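Local coordinates for Oxidored_FMN domain-containing protein ([Pseudomonas] geniculata N1, PDB 6L6J) that probably oxidises the amine 6-hydroxypseudooxynicotine, and binds FMN, a [4Fe-4S] cluster and ADP, at residues 7-12 with 307-312; 284-287 with 292-295; 448-451 with 457-460. All coordinates share one frame; numbering follows the deposited sequence.

From the N terminus, residues 7-12 precede the first barrel strand, and contact 1 brings helix 302-310 back against them after seven of the eight strands, closing a loop of nearly 300 residues. Contact 2 is nested inside that loop: a turn a few residues long returns helix 285-288 onto strand 293-296, the seventh of the barrel. Contacts 1 and 2 pack against each other at Lys286 and Gly312, their centres about 13 Å apart. Contact 3 follows in series, in the Rossmann-like domain that holds ADP, and closes a short loop between helix 441-450 and strand 456-459; its nearest atoms are about 17 Å from those of contact 1.

Contact 1: residues 7-12 with 307-312; sequences DILFEP and SQIRRG
Ile8, in the 3-10 segment that runs through residue 9, faces Ile309 in the last turn of helix 302-310, their CA atoms 8.3 Å apart and no hydrogen bond joining the two segments. Ile8 holds CG1 anti to its backbone N (chi1 178°), which carries CD1 toward helix 302-310. That methyl lies 3.8 Å from Ile309 CG2, the two isoleucine side chains lying alongside and pointing opposite ways. It also sits over one face of the Arg310 guanidinium, near the rim, with CD1 3.7 Å from Arg310 NH1, while Ile8 CG2 is 3.9 Å from Arg310 NH2. Leu9 adds a looser touch, its CD2 4.4 Å from Ile309 CG1, and continues onto Met305 and Val306. With an alanine at Ile8, the guanidinium face would probably lose its apolar cover and Ile309 CG2 its partner on Ile8. Beyond the contact, Gly312 ends the helix in a Schellman motif with positive phi, ahead of strand 316-319. Apolar packing here thus lays the N-terminal segment against the helix that joins the seventh and eighth strands of a TIM barrel, the fold of the NADH:flavin oxidoreductase family.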
loop_
_atom_site.group_PDB
_atom_site.type_symbol
_atom_site.label_atom_id
_atom_site.label_comp_id
_atom_site.label_asym_id
_atom_site.label_seq_id
_atom_site.Cartn_x
_atom_site.Cartn_y
_atom_site.Cartn_z
ATOM N N ASP A 7 -20.964 9.333 17.410
ATOM C CA ASP A 7 -22.203 9.820 16.740
ATOM C C ASP A 7 -21.819 10.788 15.608
ATOM O O ASP A 7 -22.416 10.680 14.510
ATOM C CB ASP A 7 -23.165 10.503 17.727
ATOM C CG ASP A 7 -23.988 9.576 18.622
ATOM O OD1 ASP A 7 -23.871 8.354 18.488
ATOM O OD2 ASP A 7 -24.731 10.095 19.482
ATOM N N ILE A 8 -20.865 11.690 15.873
ATOM C CA ILE A 8 -20.416 12.795 14.958
ATOM C C ILE A 8 -19.862 12.234 13.630
ATOM O O ILE A 8 -20.022 12.893 12.561
ATOM C CB ILE A 8 -19.378 13.702 15.658
ATOM C CG1 ILE A 8 -18.869 14.804 14.726
ATOM C CG2 ILE A 8 -18.223 12.886 16.224
ATOM C CD1 ILE A 8 -18.524 16.089 15.434
ATOM N N LEU A 9 -19.235 11.061 13.668
ATOM C CA LEU A 9 -18.671 10.412 12.454
ATOM C C LEU A 9 -19.781 9.974 11.482
ATOM O O LEU A 9 -19.430 9.782 10.295
ATOM C CB LEU A 9 -17.858 9.189 12.878
ATOM C CG LEU A 9 -16.591 9.467 13.656
ATOM C CD1 LEU A 9 -15.763 8.207 13.725
ATOM C CD2 LEU A 9 -15.804 10.613 13.034
ATOM N N PHE A 10 -21.027 9.825 11.957
ATOM C CA PHE A 10 -22.196 9.301 11.197
ATOM C C PHE A 10 -23.199 10.397 10.826
ATOM O O PHE A 10 -24.225 10.074 10.233
ATOM C CB PHE A 10 -22.885 8.199 11.999
ATOM C CG PHE A 10 -22.017 6.977 12.125
ATOM C CD1 PHE A 10 -21.976 6.026 11.102
ATOM C CD2 PHE A 10 -21.187 6.808 13.229
ATOM C CE1 PHE A 10 -21.150 4.912 11.209
ATOM C CE2 PHE A 10 -20.374 5.685 13.334
ATOM C CZ PHE A 10 -20.347 4.745 12.326
ATOM N N GLU A 11 -22.913 11.660 11.108
ATOM C CA GLU A 11 -23.822 12.759 10.690
ATOM C C GLU A 11 -23.697 12.865 9.176
ATOM O O GLU A 11 -22.588 12.750 8.670
ATOM C CB GLU A 11 -23.460 14.091 11.355
ATOM C CG GLU A 11 -23.307 13.997 12.857
ATOM C CD GLU A 11 -23.056 15.319 13.552
ATOM O OE1 GLU A 11 -23.071 16.386 12.879
ATOM O OE2 GLU A 11 -22.851 15.276 14.767
ATOM N N PRO A 12 -24.794 13.069 8.418
ATOM C CA PRO A 12 -24.689 13.357 6.992
ATOM C C PRO A 12 -23.981 14.695 6.738
ATOM O O PRO A 12 -23.968 15.515 7.637
ATOM C CB PRO A 12 -26.146 13.387 6.489
ATOM C CG PRO A 12 -26.922 12.642 7.557
ATOM C CD PRO A 12 -26.195 12.975 8.851
ATOM N N SER A 307 -11.464 13.632 16.692
ATOM C CA SER A 307 -10.607 14.800 17.046
ATOM C C SER A 307 -10.354 15.658 15.804
ATOM O O SER A 307 -10.448 16.885 15.897
ATOM C CB SER A 307 -9.325 14.334 17.663
ATOM O OG SER A 307 -8.654 15.392 18.300
ATOM N N GLN A 308 -10.081 15.026 14.670
ATOM C CA GLN A 308 -9.816 15.747 13.407
ATOM C C GLN A 308 -10.997 16.684 13.132
ATOM O O GLN A 308 -10.744 17.816 12.663
ATOM C CB GLN A 308 -9.568 14.748 12.265
ATOM C CG GLN A 308 -8.192 14.084 12.301
ATOM C CD GLN A 308 -7.100 15.040 11.903
ATOM O OE1 GLN A 308 -7.214 15.769 10.934
ATOM N NE2 GLN A 308 -6.041 15.076 12.672
ATOM N N ILE A 309 -12.223 16.222 13.425
ATOM C CA ILE A 309 -13.507 16.952 13.150
ATOM C C ILE A 309 -13.748 18.052 14.207
ATOM O O ILE A 309 -13.961 19.224 13.830
ATOM C CB ILE A 309 -14.720 15.992 13.099
ATOM C CG1 ILE A 309 -14.482 14.741 12.231
ATOM C CG2 ILE A 309 -15.966 16.765 12.666
ATOM C CD1 ILE A 309 -14.226 15.014 10.754
ATOM N N ARG A 310 -13.730 17.667 15.478
ATOM C CA ARG A 310 -13.974 18.552 16.648
ATOM C C ARG A 310 -13.025 19.755 16.596
ATOM O O ARG A 310 -13.505 20.859 16.822
ATOM C CB ARG A 310 -13.767 17.812 17.980
ATOM C CG ARG A 310 -14.702 16.632 18.231
ATOM C CD ARG A 310 -16.026 17.004 18.864
ATOM N NE ARG A 310 -16.747 15.806 19.296
ATOM C CZ ARG A 310 -18.078 15.677 19.386
ATOM N NH1 ARG A 310 -18.891 16.680 19.073
ATOM N NH2 ARG A 310 -18.582 14.515 19.780
ATOM N N ARG A 311 -11.741 19.547 16.285
ATOM C CA ARG A 311 -10.688 20.613 16.296
ATOM C C ARG A 311 -10.652 21.344 14.941
ATOM O O ARG A 311 -9.796 22.224 14.771
ATOM C CB ARG A 311 -9.327 20.019 16.661
ATOM C CG ARG A 311 -9.305 19.330 18.021
ATOM C CD ARG A 311 -8.130 18.389 18.231
ATOM N NE ARG A 311 -7.010 18.784 17.378
ATOM C CZ ARG A 311 -6.467 18.068 16.396
ATOM N NH1 ARG A 311 -6.860 16.835 16.125
ATOM N NH2 ARG A 311 -5.492 18.598 15.694
ATOM N N GLY A 312 -11.567 21.007 14.025
ATOM C CA GLY A 312 -11.840 21.802 12.807
ATOM C C GLY A 312 -10.765 21.644 11.733
ATOM O O GLY A 312 -10.586 22.571 10.891
#

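Contact 2: residues 284-287 with 292-295; sequences FVKK and PVVG
Val293, at the start of strand 293-296, reaches the short helix 285-288 with every side-chain carbon. Its CB stands 4.0 Å from Lys286 CG. Beyond it the two methyls part: CG1, anti to the backbone N (chi1 -180°), comes 3.8 Å from Val285 CG1, whereas CG2 fits between neighbours, 3.7 Å from Val285 CG1 and 3.6 Å from Lys286 CG. Val285 crosses Val293 at a slant, and both also touch Val258 of the adjoining strand 255-261. This is the layering of a TIM barrel, in which the outward-facing side chains of the parallel strands pack beneath surrounding helices; here the helix precedes the seventh strand, and the Val293 side chain remains about 13 Å from the bound FMN. Lys286 lends the contact only the apolar root of its chain, running past Val293 in the opposite direction. Farther out the lysine bends at chi3 and chi4 (72° and 55°), and its NZ forms a salt bridge with Asp315 OD1. The other carboxylate oxygen of Asp315, OD2, accepts a hydrogen bond from Val293 N, joining the lysine tip and the strand backbone through one acid.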
loop_
_atom_site.group_PDB
_atom_site.type_symbol
_atom_site.label_atom_id
_atom_site.label_comp_id
_atom_site.label_asym_id
_atom_site.label_seq_id
_atom_site.Cartn_x
_atom_site.Cartn_y
_atom_site.Cartn_z
ATOM N N PHE A 284 -4.597 24.607 7.333
ATOM C CA PHE A 284 -4.958 25.994 6.938
ATOM C C PHE A 284 -6.224 26.002 6.057
ATOM O O PHE A 284 -6.895 27.050 5.960
ATOM C CB PHE A 284 -3.793 26.664 6.197
ATOM C CG PHE A 284 -3.672 26.260 4.747
ATOM C CD1 PHE A 284 -2.987 25.099 4.385
ATOM C CD2 PHE A 284 -4.237 27.036 3.745
ATOM C CE1 PHE A 284 -2.836 24.740 3.052
ATOM C CE2 PHE A 284 -4.105 26.666 2.415
ATOM C CZ PHE A 284 -3.398 25.526 2.068
ATOM N N VAL A 285 -6.505 24.894 5.381
ATOM C CA VAL A 285 -7.530 24.833 4.298
ATOM C C VAL A 285 -8.900 25.260 4.846
ATOM O O VAL A 285 -9.550 26.055 4.166
ATOM C CB VAL A 285 -7.579 23.440 3.631
ATOM C CG1 VAL A 285 -8.701 23.344 2.604
ATOM C CG2 VAL A 285 -6.252 23.094 2.981
ATOM N N LYS A 286 -9.316 24.771 6.021
ATOM C CA LYS A 286 -10.671 25.076 6.580
ATOM C C LYS A 286 -10.793 26.546 7.016
ATOM O O LYS A 286 -11.918 27.031 7.064
ATOM C CB LYS A 286 -11.055 24.124 7.717
ATOM C CG LYS A 286 -11.838 22.905 7.246
ATOM C CD LYS A 286 -12.494 22.094 8.346
ATOM C CE LYS A 286 -13.692 22.772 8.968
ATOM N NZ LYS A 286 -14.699 23.154 7.946
ATOM N N LYS A 287 -9.693 27.248 7.290
ATOM C CA LYS A 287 -9.710 28.706 7.598
ATOM C C LYS A 287 -9.994 29.524 6.327
ATOM O O LYS A 287 -10.457 30.658 6.477
ATOM C CB LYS A 287 -8.396 29.126 8.263
ATOM C CG LYS A 287 -8.087 28.410 9.576
ATOM C CD LYS A 287 -8.190 29.282 10.821
ATOM C CE LYS A 287 -9.597 29.732 11.177
ATOM N NZ LYS A 287 -9.725 29.994 12.631
ATOM N N PRO A 292 -16.831 21.916 2.491
ATOM C CA PRO A 292 -16.389 20.704 3.185
ATOM C C PRO A 292 -14.990 20.273 2.718
ATOM O O PRO A 292 -14.747 20.311 1.539
ATOM C CB PRO A 292 -17.401 19.611 2.825
ATOM C CG PRO A 292 -18.564 20.347 2.189
ATOM C CD PRO A 292 -18.063 21.706 1.725
ATOM N N VAL A 293 -14.104 19.937 3.655
ATOM C CA VAL A 293 -12.699 19.545 3.360
ATOM C C VAL A 293 -12.535 18.078 3.757
ATOM O O VAL A 293 -12.900 17.706 4.920
ATOM C CB VAL A 293 -11.681 20.451 4.082
ATOM C CG1 VAL A 293 -10.246 20.055 3.779
ATOM C CG2 VAL A 293 -11.890 21.919 3.747
ATOM N N VAL A 294 -12.020 17.283 2.820
ATOM C CA VAL A 294 -11.623 15.870 3.058
ATOM C C VAL A 294 -10.095 15.796 2.986
ATOM O O VAL A 294 -9.518 16.300 2.022
ATOM C CB VAL A 294 -12.281 14.883 2.071
ATOM C CG1 VAL A 294 -12.083 15.271 0.606
ATOM C CG2 VAL A 294 -11.791 13.456 2.317
ATOM N N GLY A 295 -9.488 15.180 3.983
ATOM C CA GLY A 295 -8.052 14.923 4.047
ATOM C C GLY A 295 -7.810 13.487 4.451
ATOM O O GLY A 295 -8.778 12.804 4.868
#

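Contact 3: residues 448-451 with 457-460; sequences GQLQ and SMYL
A Rossmann-like beta-alpha-beta unit supplies this contact: helix 441-450 lies in the connection from strand 413-417 to strand 456-459, and its C-terminal end is packed against that second strand, at one edge of a five-stranded parallel sheet. The domain binds ADP, and the Leu450 side chain is about 12 Å from the nucleotide, so the leucine does not touch it. Between the segments the backbones come nearest at Gln451 and Met458, whose CA atoms are 7.3 Å apart, and no hydrogen bond links the two segments. Met458 does most of the reaching. Its CG lies anti to the carbonyl carbon (chi1 -52°) and the chain stays extended through chi2 (-167°), which drives the sulfur out to the end of the helix. There SD meets two consecutive residues at once, 3.9 Å from Leu450 CB and equally 3.9 Å from Gln451 CB. Gln451 takes part through the root of its side chain, the amide making no contact with the strand segment. Leu450 is buried and crosses Met458 at about a right angle; it also packs on Leu401 and Ala404 of helix 398-410, thereby joining the two helices to the sheet edge. Met458 in turn touches Ile416 on the neighbouring strand 413-417, as well as Trp423 in the loop that follows that strand. The last bend of the methionine, at chi3 (69°), turns its methyl along the leucine: CE ends 4.1 Å from Leu450 CB and 4.2 Å from Leu450 CD1.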
loop_
_atom_site.group_PDB
_atom_site.type_symbol
_atom_site.label_atom_id
_atom_site.label_comp_id
_atom_site.label_asym_id
_atom_site.label_seq_id
_atom_site.Cartn_x
_atom_site.Cartn_y
_atom_site.Cartn_z
ATOM N N GLY A 448 -6.093 -11.308 19.011
ATOM C CA GLY A 448 -7.217 -10.691 19.734
ATOM C C GLY A 448 -8.564 -11.239 19.297
ATOM O O GLY A 448 -9.458 -11.358 20.141
ATOM N N GLN A 449 -8.704 -11.574 18.019
ATOM C CA GLN A 449 -9.916 -12.219 17.459
ATOM C C GLN A 449 -9.964 -13.697 17.849
ATOM O O GLN A 449 -11.062 -14.171 18.172
ATOM C CB GLN A 449 -9.923 -12.059 15.944
ATOM C CG GLN A 449 -10.102 -10.611 15.520
ATOM C CD GLN A 449 -11.468 -10.132 15.901
ATOM O OE1 GLN A 449 -12.451 -10.835 15.674
ATOM N NE2 GLN A 449 -11.533 -8.951 16.494
ATOM N N LEU A 450 -8.827 -14.397 17.796
ATOM C CA LEU A 450 -8.761 -15.873 18.015
ATOM C C LEU A 450 -9.117 -16.227 19.463
ATOM O O LEU A 450 -9.937 -17.132 19.658
ATOM C CB LEU A 450 -7.368 -16.405 17.649
ATOM C CG LEU A 450 -7.183 -16.783 16.179
ATOM C CD1 LEU A 450 -5.717 -16.959 15.833
ATOM C CD2 LEU A 450 -7.949 -18.045 15.829
ATOM N N GLN A 451 -8.546 -15.518 20.433
ATOM C CA GLN A 451 -8.521 -15.932 21.866
ATOM C C GLN A 451 -9.887 -15.737 22.547
ATOM O O GLN A 451 -9.996 -16.169 23.710
ATOM C CB GLN A 451 -7.402 -15.186 22.602
ATOM C CG GLN A 451 -7.622 -13.682 22.700
ATOM C CD GLN A 451 -6.394 -12.969 23.201
ATOM O OE1 GLN A 451 -5.360 -13.590 23.467
ATOM N NE2 GLN A 451 -6.506 -11.655 23.319
ATOM N N SER A 457 -8.284 -23.349 20.448
ATOM C CA SER A 457 -7.310 -23.631 21.532
ATOM C C SER A 457 -5.933 -23.139 21.085
ATOM O O SER A 457 -5.506 -23.494 19.963
ATOM C CB SER A 457 -7.293 -25.098 21.883
ATOM O OG SER A 457 -8.619 -25.543 22.142
ATOM N N MET A 458 -5.279 -22.340 21.921
ATOM C CA MET A 458 -3.987 -21.682 21.606
ATOM C C MET A 458 -2.921 -22.199 22.578
ATOM O O MET A 458 -3.082 -21.977 23.770
ATOM C CB MET A 458 -4.148 -20.161 21.707
ATOM C CG MET A 458 -5.327 -19.649 20.883
ATOM S SD MET A 458 -5.346 -17.856 20.649
ATOM C CE MET A 458 -3.943 -17.613 19.567
ATOM N N TYR A 459 -1.895 -22.902 22.077
ATOM C CA TYR A 459 -0.795 -23.492 22.889
ATOM C C TYR A 459 0.528 -22.805 22.534
ATOM O O TYR A 459 0.988 -22.955 21.386
ATOM C CB TYR A 459 -0.715 -25.006 22.671
ATOM C CG TYR A 459 -2.009 -25.742 22.916
ATOM C CD1 TYR A 459 -2.577 -25.794 24.180
ATOM C CD2 TYR A 459 -2.671 -26.377 21.883
ATOM C CE1 TYR A 459 -3.765 -26.470 24.415
ATOM C CE2 TYR A 459 -3.860 -27.054 22.097
ATOM C CZ TYR A 459 -4.406 -27.099 23.365
ATOM O OH TYR A 459 -5.579 -27.751 23.558
ATOM N N LEU A 460 1.144 -22.125 23.503
ATOM C CA LEU A 460 2.266 -21.189 23.250
ATOM C C LEU A 460 3.621 -21.741 23.694
ATOM O O LEU A 460 4.589 -20.965 23.624
ATOM C CB LEU A 460 2.000 -19.860 23.964
ATOM C CG LEU A 460 1.645 -18.683 23.062
ATOM C CD1 LEU A 460 1.453 -17.418 23.894
ATOM C CD2 LEU A 460 2.698 -18.474 21.981
#